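Local coordinates for peroxidase (Cellulomonas bogoriensis 69B4 = DSM 16987, PDB 6QZO), which binds heme b and probably catalyses the peroxide-dependent oxidation of dyes and other substrates, at residues P83-S88 and T163-G168; A93-A98 and R152-H157; I131-P136 and W355-G360; R235-L240 and Y310-A315. One frame throughout, in Å; residues are numbered along the deposited sequence.

How the contacts relate
Contacts 1 and 2 belong to the N-terminal half of the enzyme and share helix 152-165: contact 2 (93-98 with 152-157) nests inside the loop that contact 1 (83-88 with 163-168) closes. They meet where Asp87 OD2 lies 2.7 Å from His157 NE2, a probable hydrogen bond, and both reach the second subunit. Contacts 3 and 4, centres 11 Å apart, lie on neighbouring strands 356-366 and 229-238 of the C-terminal sheet, beside the heme. Contact 4 is nested within contact 3, whose segments alternate along the chain with those of contacts 1 and 2. Contact 3 thus ties the N-terminal half to the heme-bearing one. Contacts 1 and 3 are farthest apart, about 33 Å between centres.

Contact 1 of 4, residues P83-S88 and T163-G168; sequences PGLADS and TKEAQG
Ala86 and Glu165 bring the two backbones nearest, 6.1 Å from CA to CA, where the irregular loop 83-88 passes the C-terminal turn of helix 152-165. Glu165 OE1 accepts the backbone N-H of Ala86 at 3.1 Å through its syn lone pair, a somewhat bent bond of 144°. The chain reaches there by setting CG anti to its own N (chi1 -152°) and then bending at chi2, and both carboxylate oxygens come against Ala86 CB. Asp74, on helix 61-78, sits close to OE1, which may raise the pKa of one of the pair. An alanine in place of Glu165 is likely to leave the Ala86 N-H without this acceptor and the loop less firmly held. Lys164 NZ lies 3.5 Å from Ala86 O and forms a salt bridge with Asp244 of the second subunit. Within the loop, Gly84 N binds Asp87 OD2 at 2.9 Å. The contact pins the long loop between helix 61-78 and strand 100-105 onto the second crossover helix of a ferredoxin-like fold.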
loop_
_atom_site.group_PDB
_atom_site.type_symbol
_atom_site.label_atom_id
_atom_site.label_comp_id
_atom_site.label_asym_id
_atom_site.label_seq_id
_atom_site.Cartn_x
_atom_site.Cartn_y
_atom_site.Cartn_z
ATOM N N PRO A 83 -19.950 -0.162 -11.745
ATOM C CA PRO A 83 -19.707 1.169 -11.197
ATOM C C PRO A 83 -20.730 1.544 -10.118
ATOM O O PRO A 83 -21.832 1.106 -10.191
ATOM C CB PRO A 83 -19.861 2.118 -12.401
ATOM C CG PRO A 83 -19.593 1.223 -13.602
ATOM C CD PRO A 83 -20.114 -0.147 -13.208
ATOM N N GLY A 84 -20.313 2.357 -9.160
ATOM C CA GLY A 84 -21.164 2.923 -8.103
ATOM C C GLY A 84 -22.085 3.996 -8.640
ATOM O O GLY A 84 -22.096 4.232 -9.865
ATOM N N LEU A 85 -22.848 4.614 -7.738
ATOM C CA LEU A 85 -23.853 5.664 -8.049
ATOM C C LEU A 85 -23.083 6.965 -8.327
ATOM O O LEU A 85 -23.255 7.512 -9.446
ATOM C CB LEU A 85 -24.793 5.741 -6.837
ATOM C CG LEU A 85 -25.693 6.967 -6.689
ATOM C CD1 LEU A 85 -26.573 7.192 -7.896
ATOM C CD2 LEU A 85 -26.544 6.822 -5.439
ATOM N N ALA A 86 -22.219 7.402 -7.393
ATOM C CA ALA A 86 -21.358 8.598 -7.583
ATOM C C ALA A 86 -20.002 8.155 -8.156
ATOM O O ALA A 86 -18.961 8.356 -7.443
ATOM C CB ALA A 86 -21.186 9.356 -6.273
ATOM N N ASP A 87 -20.004 7.545 -9.353
ATOM C CA ASP A 87 -18.815 6.836 -9.916
ATOM C C ASP A 87 -18.554 7.338 -11.345
ATOM O O ASP A 87 -19.210 6.894 -12.290
ATOM C CB ASP A 87 -18.968 5.324 -9.817
ATOM C CG ASP A 87 -17.688 4.548 -10.109
ATOM O OD1 ASP A 87 -16.741 5.140 -10.681
ATOM O OD2 ASP A 87 -17.673 3.336 -9.821
ATOM N N SER A 88 -17.586 8.247 -11.449
ATOM C CA SER A 88 -17.121 8.918 -12.681
ATOM C C SER A 88 -15.945 8.151 -13.308
ATOM O O SER A 88 -15.509 8.578 -14.401
ATOM C CB SER A 88 -16.763 10.355 -12.352
ATOM O OG SER A 88 -16.144 10.448 -11.067
ATOM N N THR A 163 -16.399 7.298 -0.177
ATOM C CA THR A 163 -16.022 8.558 0.506
ATOM C C THR A 163 -16.806 9.712 -0.123
ATOM O O THR A 163 -17.405 10.504 0.636
ATOM C CB THR A 163 -14.507 8.791 0.451
ATOM O OG1 THR A 163 -13.883 7.675 1.077
ATOM C CG2 THR A 163 -14.070 10.060 1.147
ATOM N N LYS A 164 -16.787 9.811 -1.454
ATOM C CA LYS A 164 -17.526 10.846 -2.219
ATOM C C LYS A 164 -19.024 10.784 -1.906
ATOM O O LYS A 164 -19.646 11.849 -1.820
ATOM C CB LYS A 164 -17.343 10.626 -3.724
ATOM C CG LYS A 164 -16.087 11.213 -4.316
ATOM C CD LYS A 164 -15.825 10.715 -5.730
ATOM C CE LYS A 164 -16.881 11.177 -6.710
ATOM N NZ LYS A 164 -16.524 10.818 -8.113
ATOM N N GLU A 165 -19.583 9.580 -1.792
ATOM C CA GLU A 165 -21.038 9.370 -1.580
ATOM C C GLU A 165 -21.474 10.016 -0.260
ATOM O O GLU A 165 -22.625 10.480 -0.196
ATOM C CB GLU A 165 -21.355 7.879 -1.554
ATOM C CG GLU A 165 -22.747 7.573 -2.018
ATOM C CD GLU A 165 -22.910 7.864 -3.488
ATOM O OE1 GLU A 165 -22.395 7.073 -4.314
ATOM O OE2 GLU A 165 -23.527 8.910 -3.807
ATOM N N ALA A 166 -20.584 10.048 0.741
ATOM C CA ALA A 166 -20.847 10.557 2.104
ATOM C C ALA A 166 -20.614 12.072 2.188
ATOM O O ALA A 166 -20.868 12.644 3.278
ATOM C CB ALA A 166 -19.979 9.830 3.094
ATOM N N GLN A 167 -20.165 12.705 1.101
ATOM C CA GLN A 167 -19.802 14.154 1.098
ATOM C C GLN A 167 -21.029 14.937 1.596
ATOM O O GLN A 167 -22.147 14.744 1.015
ATOM C CB GLN A 167 -19.343 14.623 -0.292
ATOM C CG GLN A 167 -18.189 15.634 -0.268
ATOM C CD GLN A 167 -16.851 15.065 -0.705
ATOM O OE1 GLN A 167 -15.795 15.391 -0.165
ATOM N NE2 GLN A 167 -16.863 14.232 -1.734
ATOM N N GLY A 168 -20.855 15.744 2.647
ATOM C CA GLY A 168 -21.939 16.554 3.233
ATOM C C GLY A 168 -22.721 15.834 4.338
ATOM O O GLY A 168 -23.453 16.553 5.065
#

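Contact 2 of 4, residues A93-A98 and R152-H157; sequences ALVPAA and RTTLAH
Thr154 faces Val95, Pro96 and Ala97 from the first turn of helix 152-165. Its CB stands 3.6 Å from Val95 O, and there the side chain forks. OG1, folded back beside the backbone N (chi1 -56°), donates to Val95 O at 2.9 Å, meeting that carbonyl at a C=O...donor angle of 155°, tilted 20° from its plane; Arg181 of the second subunit adds a weak hydrogen bond to the same hydroxyl. CG2, the other branch, lies 3.2 Å from Val95 O and also touches Pro96 O, while Ala97 CB lies 3.9 Å from OG1. In this ferredoxin-like half the helix follows strand 143-149, and the loop it meets leads into strand 100-105, next to that strand in the sheet. Replacing Thr154 with a valine would probably leave Val95 O without its hydroxyl donor. One turn further on, His157 sets CD2 3.7 Å from Ala93 CB. Its NE2 turns to Asp87, hydrogen-bonded to OD2 in the preceding part of the same loop.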
loop_
_atom_site.group_PDB
_atom_site.type_symbol
_atom_site.label_atom_id
_atom_site.label_comp_id
_atom_site.label_asym_id
_atom_site.label_seq_id
_atom_site.Cartn_x
_atom_site.Cartn_y
_atom_site.Cartn_z
ATOM N N ALA A 93 -13.832 0.044 -11.757
ATOM C CA ALA A 93 -14.799 -0.765 -10.974
ATOM C C ALA A 93 -14.958 -2.170 -11.558
ATOM O O ALA A 93 -15.444 -3.028 -10.848
ATOM C CB ALA A 93 -16.136 -0.070 -10.920
ATOM N N LEU A 94 -14.564 -2.397 -12.810
ATOM C CA LEU A 94 -14.965 -3.587 -13.587
ATOM C C LEU A 94 -14.307 -4.846 -13.031
ATOM O O LEU A 94 -14.797 -5.946 -13.361
ATOM C CB LEU A 94 -14.605 -3.372 -15.056
ATOM C CG LEU A 94 -15.314 -2.200 -15.721
ATOM C CD1 LEU A 94 -15.074 -2.202 -17.220
ATOM C CD2 LEU A 94 -16.811 -2.220 -15.433
ATOM N N VAL A 95 -13.252 -4.720 -12.220
ATOM C CA VAL A 95 -12.517 -5.882 -11.651
ATOM C C VAL A 95 -12.834 -5.948 -10.164
ATOM O O VAL A 95 -12.258 -5.199 -9.377
ATOM C CB VAL A 95 -11.010 -5.780 -11.926
ATOM C CG1 VAL A 95 -10.218 -6.915 -11.275
ATOM C CG2 VAL A 95 -10.728 -5.724 -13.420
ATOM N N PRO A 96 -13.782 -6.814 -9.733
ATOM C CA PRO A 96 -14.218 -6.840 -8.337
ATOM C C PRO A 96 -13.135 -7.344 -7.372
ATOM O O PRO A 96 -13.099 -6.857 -6.279
ATOM C CB PRO A 96 -15.456 -7.749 -8.356
ATOM C CG PRO A 96 -15.223 -8.648 -9.539
ATOM C CD PRO A 96 -14.518 -7.781 -10.566
ATOM N N ALA A 97 -12.328 -8.326 -7.777
ATOM C CA ALA A 97 -11.162 -8.810 -7.001
ATOM C C ALA A 97 -11.567 -9.134 -5.547
ATOM O O ALA A 97 -10.856 -8.696 -4.611
ATOM C CB ALA A 97 -10.075 -7.762 -7.036
ATOM N N ALA A 98 -12.659 -9.877 -5.366
ATOM C CA ALA A 98 -13.182 -10.341 -4.055
ATOM C C ALA A 98 -13.518 -9.157 -3.133
ATOM O O ALA A 98 -13.473 -9.339 -1.913
ATOM C CB ALA A 98 -12.186 -11.278 -3.421
ATOM N N ARG A 152 -5.299 -3.432 -5.303
ATOM C CA ARG A 152 -5.124 -2.111 -4.655
ATOM C C ARG A 152 -5.833 -1.017 -5.464
ATOM O O ARG A 152 -6.273 -0.024 -4.854
ATOM C CB ARG A 152 -3.645 -1.822 -4.461
ATOM C CG ARG A 152 -3.384 -0.680 -3.508
ATOM C CD ARG A 152 -3.868 -0.851 -2.085
ATOM N NE ARG A 152 -3.501 0.414 -1.492
ATOM C CZ ARG A 152 -4.170 1.578 -1.585
ATOM N NH1 ARG A 152 -5.301 1.690 -2.269
ATOM N NH2 ARG A 152 -3.655 2.649 -1.014
ATOM N N THR A 153 -5.933 -1.166 -6.775
ATOM C CA THR A 153 -6.659 -0.203 -7.645
ATOM C C THR A 153 -8.160 -0.336 -7.378
ATOM O O THR A 153 -8.816 0.698 -7.223
ATOM C CB THR A 153 -6.302 -0.401 -9.122
ATOM O OG1 THR A 153 -4.899 -0.194 -9.229
ATOM C CG2 THR A 153 -7.041 0.544 -10.038
ATOM N N THR A 154 -8.671 -1.570 -7.326
ATOM C CA THR A 154 -10.078 -1.886 -6.949
ATOM C C THR A 154 -10.398 -1.241 -5.599
ATOM O O THR A 154 -11.486 -0.640 -5.454
ATOM C CB THR A 154 -10.312 -3.401 -6.884
ATOM O OG1 THR A 154 -9.954 -4.000 -8.136
ATOM C CG2 THR A 154 -11.748 -3.742 -6.556
ATOM N N LEU A 155 -9.474 -1.361 -4.647
ATOM C CA LEU A 155 -9.652 -0.862 -3.259
ATOM C C LEU A 155 -9.656 0.669 -3.271
ATOM O O LEU A 155 -10.558 1.280 -2.641
ATOM C CB LEU A 155 -8.520 -1.431 -2.403
ATOM C CG LEU A 155 -8.640 -1.177 -0.905
ATOM C CD1 LEU A 155 -9.860 -1.850 -0.391
ATOM C CD2 LEU A 155 -7.419 -1.698 -0.158
ATOM N N ALA A 156 -8.676 1.265 -3.961
ATOM C CA ALA A 156 -8.537 2.731 -4.096
ATOM C C ALA A 156 -9.833 3.288 -4.685
ATOM O O ALA A 156 -10.342 4.303 -4.183
ATOM C CB ALA A 156 -7.359 3.072 -4.961
ATOM N N HIS A 157 -10.357 2.643 -5.722
ATOM C CA HIS A 157 -11.602 3.088 -6.394
ATOM C C HIS A 157 -12.778 3.011 -5.422
ATOM O O HIS A 157 -13.462 4.034 -5.259
ATOM C CB HIS A 157 -11.918 2.264 -7.629
ATOM C CG HIS A 157 -13.094 2.816 -8.349
ATOM N ND1 HIS A 157 -13.119 4.117 -8.786
ATOM C CD2 HIS A 157 -14.279 2.277 -8.675
ATOM C CE1 HIS A 157 -14.276 4.344 -9.376
ATOM N NE2 HIS A 157 -15.004 3.233 -9.317
#

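Contact 3 of 4, residues I131-P136 and W355-G360; sequences IDRLDP and WTFPVG
The side chains of Arg133 and Phe357 cross at about a right angle, CG of the arginine 3.9 Å from Phe357 CD2, and the guanidinium beyond is turned 30° from the plane of the phenyl. A bend at chi2 (-31°) folds the arginine back, and NH1 donates, within the guanidinium plane, to Asp132 O at 3.1 Å; Gly130 O takes a bond from the same nitrogen. Several loop atoms pack on the Pro358 ring: its CD lies 3.2 Å from Ile131 O, its CG 3.9 Å from Ile131 CD1, and Leu134 CD2 packs against its CB. The Asp132 carboxylate borders the same proline, with OD1 held by a salt bridge to Arg234 and OD2 by Phe129 N. The backbones, 38° apart in direction, join through Arg133 N to Pro358 O at 2.8 Å and Asp135 N to Val359 O, also 2.8 Å. Between these bonds Val359 CA makes a CA-H...O contact of 3.5 Å to Arg133 O. The loop thus lines the outer edge of strand 356-366, whose other edge pairs with strand 229-238 across a classic beta bulge, Val359 and Gly360 facing Arg235. Asp347 of helix 340-348 binds Ile131 N, and Thr356 touches the heme.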
loop_
_atom_site.group_PDB
_atom_site.type_symbol
_atom_site.label_atom_id
_atom_site.label_comp_id
_atom_site.label_asym_id
_atom_site.label_seq_id
_atom_site.Cartn_x
_atom_site.Cartn_y
_atom_site.Cartn_z
ATOM N N ILE A 131 -0.466 0.153 29.081
ATOM C CA ILE A 131 0.351 -0.019 27.838
ATOM C C ILE A 131 -0.095 0.954 26.741
ATOM O O ILE A 131 0.693 1.151 25.806
ATOM C CB ILE A 131 0.290 -1.472 27.339
ATOM C CG1 ILE A 131 -1.143 -1.937 27.082
ATOM C CG2 ILE A 131 1.021 -2.386 28.314
ATOM C CD1 ILE A 131 -1.242 -3.112 26.133
ATOM N N ASP A 132 -1.290 1.536 26.848
ATOM C CA ASP A 132 -1.873 2.434 25.813
ATOM C C ASP A 132 -0.957 3.630 25.557
ATOM O O ASP A 132 -0.612 4.292 26.520
ATOM C CB ASP A 132 -3.251 2.963 26.241
ATOM C CG ASP A 132 -4.373 1.956 26.135
ATOM O OD1 ASP A 132 -4.120 0.860 25.577
ATOM O OD2 ASP A 132 -5.500 2.298 26.587
ATOM N N ARG A 133 -0.623 3.894 24.295
ATOM C CA ARG A 133 -0.024 5.174 23.829
ATOM C C ARG A 133 -0.958 5.775 22.786
ATOM O O ARG A 133 -0.480 6.149 21.719
ATOM C CB ARG A 133 1.357 4.993 23.170
ATOM C CG ARG A 133 2.551 4.623 24.006
ATOM C CD ARG A 133 2.523 5.149 25.434
ATOM N NE ARG A 133 3.533 4.591 26.320
ATOM C CZ ARG A 133 3.331 3.944 27.487
ATOM N NH1 ARG A 133 2.109 3.703 27.953
ATOM N NH2 ARG A 133 4.382 3.523 28.174
ATOM N N LEU A 134 -2.257 5.855 23.097
ATOM C CA LEU A 134 -3.325 6.123 22.101
ATOM C C LEU A 134 -3.211 7.543 21.567
ATOM O O LEU A 134 -3.211 8.493 22.374
ATOM C CB LEU A 134 -4.697 5.871 22.731
ATOM C CG LEU A 134 -4.983 4.417 23.117
ATOM C CD1 LEU A 134 -6.368 4.289 23.707
ATOM C CD2 LEU A 134 -4.805 3.486 21.925
ATOM N N ASP A 135 -3.096 7.650 20.241
ATOM C CA ASP A 135 -3.126 8.903 19.451
ATOM C C ASP A 135 -4.562 9.139 18.979
ATOM O O ASP A 135 -5.060 8.380 18.155
ATOM C CB ASP A 135 -2.163 8.791 18.265
ATOM C CG ASP A 135 -2.080 10.047 17.411
ATOM O OD1 ASP A 135 -2.871 10.977 17.634
ATOM O OD2 ASP A 135 -1.255 10.083 16.521
ATOM N N PRO A 136 -5.259 10.185 19.479
ATOM C CA PRO A 136 -6.654 10.453 19.122
ATOM C C PRO A 136 -6.984 10.384 17.621
ATOM O O PRO A 136 -8.085 10.017 17.309
ATOM C CB PRO A 136 -6.909 11.885 19.637
ATOM C CG PRO A 136 -5.712 12.303 20.514
ATOM C CD PRO A 136 -4.741 11.146 20.468
ATOM N N TRP A 355 7.996 -4.605 23.095
ATOM C CA TRP A 355 8.360 -4.341 21.669
ATOM C C TRP A 355 7.136 -3.967 20.821
ATOM O O TRP A 355 7.295 -3.796 19.613
ATOM C CB TRP A 355 9.113 -5.546 21.095
ATOM C CG TRP A 355 10.345 -5.818 21.902
ATOM C CD1 TRP A 355 11.482 -5.066 21.930
ATOM C CD2 TRP A 355 10.506 -6.828 22.910
ATOM N NE1 TRP A 355 12.354 -5.557 22.862
ATOM C CE2 TRP A 355 11.786 -6.647 23.472
ATOM C CE3 TRP A 355 9.701 -7.870 23.378
ATOM C CZ2 TRP A 355 12.277 -7.462 24.488
ATOM C CZ3 TRP A 355 10.195 -8.693 24.366
ATOM C CH2 TRP A 355 11.460 -8.491 24.910
ATOM N N THR A 356 5.968 -3.813 21.440
ATOM C CA THR A 356 4.709 -3.380 20.799
ATOM C C THR A 356 4.069 -2.312 21.684
ATOM O O THR A 356 4.377 -2.299 22.874
ATOM C CB THR A 356 3.738 -4.553 20.607
ATOM O OG1 THR A 356 3.362 -4.981 21.912
ATOM C CG2 THR A 356 4.325 -5.706 19.820
ATOM N N PHE A 357 3.216 -1.457 21.119
ATOM C CA PHE A 357 2.416 -0.484 21.897
ATOM C C PHE A 357 1.209 -0.042 21.080
ATOM O O PHE A 357 1.312 0.213 19.891
ATOM C CB PHE A 357 3.291 0.654 22.435
ATOM C CG PHE A 357 4.115 1.432 21.433
ATOM C CD1 PHE A 357 5.419 1.063 21.142
ATOM C CD2 PHE A 357 3.606 2.583 20.845
ATOM C CE1 PHE A 357 6.169 1.784 20.221
ATOM C CE2 PHE A 357 4.370 3.323 19.941
ATOM C CZ PHE A 357 5.652 2.923 19.626
ATOM N N PRO A 358 -0.001 0.015 21.695
ATOM C CA PRO A 358 -1.198 0.458 20.987
ATOM C C PRO A 358 -1.157 1.975 20.783
ATOM O O PRO A 358 -0.929 2.679 21.749
ATOM C CB PRO A 358 -2.352 0.065 21.928
ATOM C CG PRO A 358 -1.727 -0.768 23.019
ATOM C CD PRO A 358 -0.285 -0.327 23.102
ATOM N N VAL A 359 -1.374 2.428 19.546
ATOM C CA VAL A 359 -1.398 3.885 19.197
ATOM C C VAL A 359 -2.792 4.292 18.696
ATOM O O VAL A 359 -3.002 5.506 18.515
ATOM C CB VAL A 359 -0.283 4.253 18.203
ATOM C CG1 VAL A 359 1.084 4.047 18.842
ATOM C CG2 VAL A 359 -0.380 3.491 16.888
ATOM N N GLY A 360 -3.716 3.344 18.545
ATOM C CA GLY A 360 -5.096 3.618 18.112
ATOM C C GLY A 360 -6.066 2.579 18.633
ATOM O O GLY A 360 -5.684 1.399 18.665
#

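Contact 4 of 4, residues R235-L240 and Y310-A315; sequences RIAMNL and YNYDEA. With HEM (protoporphyrin IX containing Fe), chain I.
Tyr312 and Arg235 form a cation-pi stack across the antiparallel sheet of the ferredoxin-like C-terminal half. Strand 323-332 runs between their strands, whose axes come within 9.0 Å at an angle of 62°, and its Leu327 touches both side chains. The extended Arg235 chain carries its guanidinium flat over one face of the phenol, centres 3.9 Å apart and planes at 19°, with NH2 3.5 Å from Tyr312 CD1. The Tyr312 side chain leaves its strand toward 235-240, and chi1 of 81° sets the ring between the backbone N and the carbonyl carbon, its OH 3.2 Å from Ala237 CA. Glu314 brings its CG to the guanidinium edge and supplies counter-charge: its OE2 makes a long salt bridge with Arg235 NH2 (3.9 Å), and a water links it more closely, accepting from Arg235 NH1 at 2.9 Å and donating to Glu314 OE2 at 2.8 Å. Gln176 OE1 also binds that NH1, so the buried charge has several partners. Ile236, the next residue along, points away from the stack and sets its CD1 3.5 Å from the heme methyl CMC.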
loop_
_atom_site.group_PDB
_atom_site.type_symbol
_atom_site.label_atom_id
_atom_site.label_comp_id
_atom_site.label_asym_id
_atom_site.label_seq_id
_atom_site.Cartn_x
_atom_site.Cartn_y
_atom_site.Cartn_z
ATOM N N ARG A 235 -4.631 -0.179 16.351
ATOM C CA ARG A 235 -3.388 0.096 15.591
ATOM C C ARG A 235 -2.237 -0.149 16.561
ATOM O O ARG A 235 -2.123 0.621 17.543
ATOM C CB ARG A 235 -3.392 1.535 15.077
ATOM C CG ARG A 235 -2.362 1.808 13.998
ATOM C CD ARG A 235 -2.385 3.252 13.560
ATOM N NE ARG A 235 -1.360 3.582 12.585
ATOM C CZ ARG A 235 -1.392 3.280 11.290
ATOM N NH1 ARG A 235 -2.394 2.587 10.773
ATOM N NH2 ARG A 235 -0.408 3.669 10.494
ATOM N N ILE A 236 -1.468 -1.216 16.362
ATOM C CA ILE A 236 -0.416 -1.614 17.343
ATOM C C ILE A 236 0.934 -1.507 16.636
ATOM O O ILE A 236 1.192 -2.299 15.718
ATOM C CB ILE A 236 -0.659 -3.009 17.956
ATOM C CG1 ILE A 236 -2.115 -3.197 18.386
ATOM C CG2 ILE A 236 0.286 -3.226 19.126
ATOM C CD1 ILE A 236 -2.418 -4.593 18.899
ATOM N N ALA A 237 1.738 -0.530 17.075
ATOM C CA ALA A 237 3.065 -0.220 16.512
ATOM C C ALA A 237 4.068 -1.276 16.987
ATOM O O ALA A 237 3.977 -1.711 18.174
ATOM C CB ALA A 237 3.467 1.158 16.931
ATOM N N MET A 238 4.979 -1.680 16.096
ATOM C CA MET A 238 6.102 -2.602 16.421
ATOM C C MET A 238 7.384 -1.780 16.504
ATOM O O MET A 238 7.684 -1.026 15.567
ATOM C CB MET A 238 6.251 -3.689 15.361
ATOM C CG MET A 238 5.090 -4.622 15.294
ATOM S SD MET A 238 5.098 -5.540 13.729
ATOM C CE MET A 238 3.988 -6.880 14.169
ATOM N N ASN A 239 8.085 -1.875 17.632
ATOM C CA ASN A 239 9.426 -1.262 17.766
ATOM C C ASN A 239 10.413 -2.244 17.142
ATOM O O ASN A 239 11.008 -3.032 17.881
ATOM C CB ASN A 239 9.733 -0.908 19.216
ATOM C CG ASN A 239 10.875 0.071 19.311
ATOM O OD1 ASN A 239 11.646 0.205 18.360
ATOM N ND2 ASN A 239 10.994 0.754 20.438
ATOM N N LEU A 240 10.531 -2.250 15.814
ATOM C CA LEU A 240 11.431 -3.201 15.106
ATOM C C LEU A 240 12.895 -2.901 15.457
ATOM O O LEU A 240 13.677 -3.865 15.502
ATOM C CB LEU A 240 11.153 -3.156 13.602
ATOM C CG LEU A 240 9.765 -3.647 13.205
ATOM C CD1 LEU A 240 9.571 -3.623 11.691
ATOM C CD2 LEU A 240 9.501 -5.050 13.742
ATOM N N TYR A 310 -4.040 -7.404 9.735
ATOM C CA TYR A 310 -3.290 -7.019 8.519
ATOM C C TYR A 310 -1.998 -6.322 8.955
ATOM O O TYR A 310 -1.978 -5.739 10.043
ATOM C CB TYR A 310 -4.171 -6.121 7.644
ATOM C CG TYR A 310 -5.161 -6.869 6.791
ATOM C CD1 TYR A 310 -6.365 -7.334 7.303
ATOM C CD2 TYR A 310 -4.878 -7.137 5.470
ATOM C CE1 TYR A 310 -7.254 -8.049 6.516
ATOM C CE2 TYR A 310 -5.760 -7.838 4.669
ATOM C CZ TYR A 310 -6.952 -8.286 5.186
ATOM O OH TYR A 310 -7.794 -8.970 4.366
ATOM N N ASN A 311 -0.955 -6.389 8.139
ATOM C CA ASN A 311 0.316 -5.639 8.363
ATOM C C ASN A 311 0.099 -4.186 7.936
ATOM O O ASN A 311 -0.565 -3.970 6.914
ATOM C CB ASN A 311 1.487 -6.226 7.562
ATOM C CG ASN A 311 1.707 -7.684 7.869
ATOM O OD1 ASN A 311 1.669 -8.077 9.038
ATOM N ND2 ASN A 311 1.897 -8.480 6.829
ATOM N N TYR A 312 0.685 -3.242 8.661
ATOM C CA TYR A 312 0.817 -1.848 8.181
ATOM C C TYR A 312 2.302 -1.491 8.156
ATOM O O TYR A 312 3.070 -1.951 8.994
ATOM C CB TYR A 312 -0.067 -0.881 8.968
ATOM C CG TYR A 312 0.437 -0.388 10.291
ATOM C CD1 TYR A 312 1.355 0.646 10.365
ATOM C CD2 TYR A 312 -0.082 -0.877 11.481
ATOM C CE1 TYR A 312 1.805 1.127 11.586
ATOM C CE2 TYR A 312 0.335 -0.388 12.706
ATOM C CZ TYR A 312 1.280 0.621 12.763
ATOM O OH TYR A 312 1.695 1.102 13.976
ATOM N N ASP A 313 2.664 -0.715 7.148
ATOM C CA ASP A 313 4.044 -0.277 6.849
ATOM C C ASP A 313 3.927 1.090 6.196
ATOM O O ASP A 313 3.532 1.120 5.040
ATOM C CB ASP A 313 4.752 -1.315 5.979
ATOM C CG ASP A 313 6.241 -1.066 5.845
ATOM O OD1 ASP A 313 6.843 -0.800 6.880
ATOM O OD2 ASP A 313 6.785 -1.126 4.711
ATOM N N GLU A 314 4.185 2.162 6.938
ATOM C CA GLU A 314 3.988 3.554 6.452
ATOM C C GLU A 314 5.327 4.165 6.074
ATOM O O GLU A 314 6.337 3.700 6.599
ATOM C CB GLU A 314 3.308 4.420 7.528
ATOM C CG GLU A 314 1.922 3.950 7.892
ATOM C CD GLU A 314 0.989 3.715 6.714
ATOM O OE1 GLU A 314 1.039 4.454 5.719
ATOM O OE2 GLU A 314 0.221 2.772 6.791
ATOM N N ALA A 315 5.313 5.186 5.222
ATOM C CA ALA A 315 6.455 6.102 5.045
ATOM C C ALA A 315 6.863 6.533 6.445
ATOM O O ALA A 315 6.013 7.005 7.201
ATOM C CB ALA A 315 6.076 7.270 4.175
HETATM C CHA HEM I . -1.613 -15.160 19.225
HETATM C CHB HEM I . 1.314 -11.726 17.553
HETATM C CHC HEM I . -1.361 -8.378 19.783
HETATM C CHD HEM I . -4.519 -11.770 21.110
HETATM C C1A HEM I . -0.579 -14.509 18.611
HETATM C C2A HEM I . 0.519 -15.161 17.978
HETATM C C3A HEM I . 1.348 -14.187 17.523
HETATM C C4A HEM I . 0.751 -12.947 17.841
HETATM C CMA HEM I . 2.662 -14.365 16.788
HETATM C CAA HEM I . 0.765 -16.656 17.882
HETATM C CBA HEM I . 0.148 -17.304 16.643
HETATM C CGA HEM I . -1.337 -17.357 16.799
HETATM O O1A HEM I . -2.001 -16.394 16.324
HETATM O O2A HEM I . -1.874 -18.330 17.399
HETATM C C1B HEM I . 0.817 -10.522 18.039
HETATM C C2B HEM I . 1.462 -9.284 17.773
HETATM C C3B HEM I . 0.716 -8.320 18.406
HETATM C C4B HEM I . -0.385 -9.042 19.057
HETATM C CMB HEM I . 2.720 -9.087 16.932
HETATM C CAB HEM I . 0.851 -6.850 18.421
HETATM C CBB HEM I . 1.646 -6.170 17.595
HETATM C C1C HEM I . -2.463 -8.991 20.333
HETATM C C2C HEM I . -3.456 -8.317 21.042
HETATM C C3C HEM I . -4.382 -9.251 21.447
HETATM C C4C HEM I . -3.925 -10.537 20.954
HETATM C CMC HEM I . -3.561 -6.850 21.358
HETATM C CAC HEM I . -5.541 -8.733 22.220
HETATM C CBC HEM I . -6.532 -9.442 22.686
HETATM C C1D HEM I . -3.949 -12.987 20.688
HETATM C C2D HEM I . -4.610 -14.286 20.912
HETATM C C3D HEM I . -3.796 -15.230 20.408
HETATM C C4D HEM I . -2.645 -14.490 19.865
HETATM C CMD HEM I . -5.927 -14.592 21.606
HETATM C CAD HEM I . -4.042 -16.744 20.406
HETATM C CBD HEM I . -3.471 -17.391 21.685
HETATM C CGD HEM I . -3.703 -18.892 21.826
HETATM O O1D HEM I . -4.805 -19.332 22.216
HETATM O O2D HEM I . -2.782 -19.725 21.589
HETATM N NA HEM I . -0.422 -13.158 18.517
HETATM N NB HEM I . -0.261 -10.335 18.802
HETATM N NC HEM I . -2.738 -10.325 20.287
HETATM N ND HEM I . -2.780 -13.174 20.058
HETATM FE FE HEM I . -1.546 -11.853 19.500
HETATM O O HOH W 1 -2.293 2.643 7.911
#